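Local coordinates for teicoplanin pseudoaglycone deacetylases Orf2 (Actinoplanes teichomyceticus, PDB 3DFF), which probably removes the acetyl group from the sugar of the teicoplanin pseudoaglycone as a zinc-dependent amide hydrolase of the PIG-L family, at residues 180-185 and 265-270. Residues are numbered along the deposited sequence; the frame is centred on the assembly and turned at random.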
loop_
_atom_site.group_PDB
_atom_site.type_symbol
_atom_site.label_atom_id
_atom_site.label_comp_id
_atom_site.label_asym_id
_atom_site.label_seq_id
_atom_site.Cartn_x
_atom_site.Cartn_y
_atom_site.Cartn_z
ATOM N N VAL A 180 -19.657 2.537 2.829
ATOM C CA VAL A 180 -18.675 3.190 3.695
ATOM C C VAL A 180 -17.858 4.191 2.860
ATOM O O VAL A 180 -17.427 3.849 1.744
ATOM C CB VAL A 180 -17.713 2.137 4.346
ATOM C CG1 VAL A 180 -16.639 2.802 5.163
ATOM C CG2 VAL A 180 -18.483 1.139 5.224
ATOM N N PRO A 181 -17.646 5.425 3.379
ATOM C CA PRO A 181 -16.859 6.418 2.631
ATOM C C PRO A 181 -15.451 5.913 2.439
ATOM O O PRO A 181 -14.891 5.323 3.362
ATOM C CB PRO A 181 -16.768 7.609 3.581
ATOM C CG PRO A 181 -17.809 7.397 4.600
ATOM C CD PRO A 181 -18.129 5.954 4.671
ATOM N N VAL A 182 -14.877 6.210 1.282
ATOM C CA VAL A 182 -13.522 5.764 0.971
ATOM C C VAL A 182 -12.719 6.882 0.299
ATOM O O VAL A 182 -13.273 7.683 -0.445
ATOM C CB VAL A 182 -13.551 4.480 0.109
ATOM C CG1 VAL A 182 -14.154 4.727 -1.266
ATOM C CG2 VAL A 182 -12.157 3.842 0.016
ATOM N N ARG A 183 -11.421 6.923 0.600
ATOM C CA ARG A 183 -10.502 7.873 -0.024
ATOM C C ARG A 183 -9.304 7.073 -0.501
ATOM O O ARG A 183 -9.059 5.974 0.008
ATOM C CB ARG A 183 -10.032 8.946 0.957
ATOM C CG ARG A 183 -11.135 9.811 1.565
ATOM C CD ARG A 183 -10.554 10.849 2.506
ATOM N NE ARG A 183 -9.771 11.872 1.814
ATOM C CZ ARG A 183 -10.292 12.946 1.216
ATOM N NH1 ARG A 183 -11.608 13.142 1.210
ATOM N NH2 ARG A 183 -9.500 13.813 0.600
ATOM N N LEU A 184 -8.592 7.607 -1.493
ATOM C CA LEU A 184 -7.343 6.987 -1.941
ATOM C C LEU A 184 -6.190 7.916 -1.626
ATOM O O LEU A 184 -6.305 9.121 -1.834
ATOM C CB LEU A 184 -7.374 6.740 -3.440
ATOM C CG LEU A 184 -8.602 6.010 -3.988
ATOM C CD1 LEU A 184 -8.455 5.761 -5.477
ATOM C CD2 LEU A 184 -8.858 4.702 -3.242
ATOM N N TRP A 185 -5.071 7.362 -1.179
ATOM C CA TRP A 185 -3.883 8.188 -0.976
ATOM C C TRP A 185 -3.014 8.155 -2.211
ATOM O O TRP A 185 -3.101 7.243 -3.043
ATOM C CB TRP A 185 -3.079 7.751 0.256
ATOM C CG TRP A 185 -2.545 6.345 0.203
ATOM C CD1 TRP A 185 -1.677 5.814 -0.728
ATOM C CD2 TRP A 185 -2.831 5.291 1.126
ATOM N NE1 TRP A 185 -1.419 4.482 -0.435
ATOM C CE2 TRP A 185 -2.125 4.141 0.692
ATOM C CE3 TRP A 185 -3.634 5.197 2.267
ATOM C CZ2 TRP A 185 -2.179 2.917 1.397
ATOM C CZ3 TRP A 185 -3.703 3.963 2.952
ATOM C CH2 TRP A 185 -2.968 2.862 2.514
ATOM N N TRP A 265 -7.660 11.626 -2.281
ATOM C CA TRP A 265 -8.839 11.974 -3.059
ATOM C C TRP A 265 -10.012 11.175 -2.544
ATOM O O TRP A 265 -9.856 9.983 -2.247
ATOM C CB TRP A 265 -8.674 11.598 -4.522
ATOM C CG TRP A 265 -7.576 12.277 -5.247
ATOM C CD1 TRP A 265 -7.652 13.444 -5.952
ATOM C CD2 TRP A 265 -6.227 11.813 -5.375
ATOM N NE1 TRP A 265 -6.427 13.738 -6.507
ATOM C CE2 TRP A 265 -5.536 12.756 -6.166
ATOM C CE3 TRP A 265 -5.538 10.689 -4.899
ATOM C CZ2 TRP A 265 -4.182 12.613 -6.492
ATOM C CZ3 TRP A 265 -4.186 10.541 -5.230
ATOM C CH2 TRP A 265 -3.527 11.504 -6.018
ATOM N N PRO A 266 -11.202 11.795 -2.467
ATOM C CA PRO A 266 -12.369 10.967 -2.144
ATOM C C PRO A 266 -12.768 10.194 -3.387
ATOM O O PRO A 266 -12.546 10.673 -4.501
ATOM C CB PRO A 266 -13.436 12.003 -1.790
ATOM C CG PRO A 266 -13.060 13.213 -2.629
ATOM C CD PRO A 266 -11.553 13.219 -2.670
ATOM N N VAL A 267 -13.322 8.994 -3.215
ATOM C CA VAL A 267 -13.846 8.240 -4.336
ATOM C C VAL A 267 -15.366 8.285 -4.270
ATOM O O VAL A 267 -15.963 7.924 -3.248
ATOM C CB VAL A 267 -13.426 6.761 -4.315
ATOM C CG1 VAL A 267 -13.821 6.104 -5.625
ATOM C CG2 VAL A 267 -11.941 6.665 -4.117
ATOM N N VAL A 268 -15.967 8.738 -5.353
ATOM C CA VAL A 268 -17.417 8.871 -5.417
ATOM C C VAL A 268 -17.941 8.105 -6.625
ATOM O O VAL A 268 -17.166 7.623 -7.461
ATOM C CB VAL A 268 -17.823 10.361 -5.438
ATOM C CG1 VAL A 268 -17.279 11.088 -4.204
ATOM C CG2 VAL A 268 -17.335 11.025 -6.743
ATOM N N ARG A 269 -19.260 7.954 -6.721
ATOM C CA ARG A 269 -19.849 7.291 -7.861
ATOM C C ARG A 269 -19.939 8.239 -9.057
ATOM O O ARG A 269 -20.265 9.437 -8.907
ATOM C CB ARG A 269 -21.235 6.728 -7.506
ATOM C CG ARG A 269 -21.176 5.666 -6.421
ATOM C CD ARG A 269 -20.487 4.403 -6.926
ATOM N NE ARG A 269 -21.269 3.767 -7.974
ATOM C CZ ARG A 269 -20.916 2.686 -8.666
ATOM N NH1 ARG A 269 -19.756 2.077 -8.447
ATOM N NH2 ARG A 269 -21.725 2.201 -9.587
ATOM N N SER A 270 -19.641 7.696 -10.228
ATOM C CA SER A 270 -19.726 8.448 -11.471
ATOM C C SER A 270 -21.176 8.828 -11.751
ATOM O O SER A 270 -22.094 8.140 -11.289
ATOM C CB SER A 270 -19.204 7.599 -12.625
ATOM O OG SER A 270 -17.830 7.306 -12.434
HETATM O O HOH W 1 -16.792 7.391 -0.737
#
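L184 and W265 form an antiparallel hydrogen-bonded pair. L184 N donates to W265 O at 2.8 Å, and W265 N returns a bond to L184 O at 2.9 Å. One step along, R183 faces P266 as a non-hydrogen-bonded pair. P266 has no N-H, but this position asks for none across the strands. V267 N then bonds to V182 O at 3.1 Å, nearly straight at N-H. On the other side of this pair the strands part, and a water bridges V182 N and V267 O instead.

R183 lays one face of its guanidinium over the peptide bond between W265 and P266. A bend at CG-CD (chi3 68°) brings it there. NH1 rests beside the proline ring, 3.7 Å from P266 CB. NH2 is held by a hydrogen bond to T264 OG1, which helps fix the group's rotation. L184 CG and V267 CG2 meet tightly at 3.4 Å. V267 CG2 stands beside its backbone N, anti to the carbonyl carbon, which turns it onto L184. V182 CG1 touches V267 CB at 3.7 Å. L172 of helix 162-178 packs on both valines.

W265 brings CE3 to 3.5 Å from L184 O; that atom and W185 C lie obliquely to the ring. The side chain of W185 lies about 5 Å from that of the zinc ligand D19. The pairing joins the last parallel strand of a Rossmann-like PIG-L sheet, 182-185, to its antiparallel extension, 263-269.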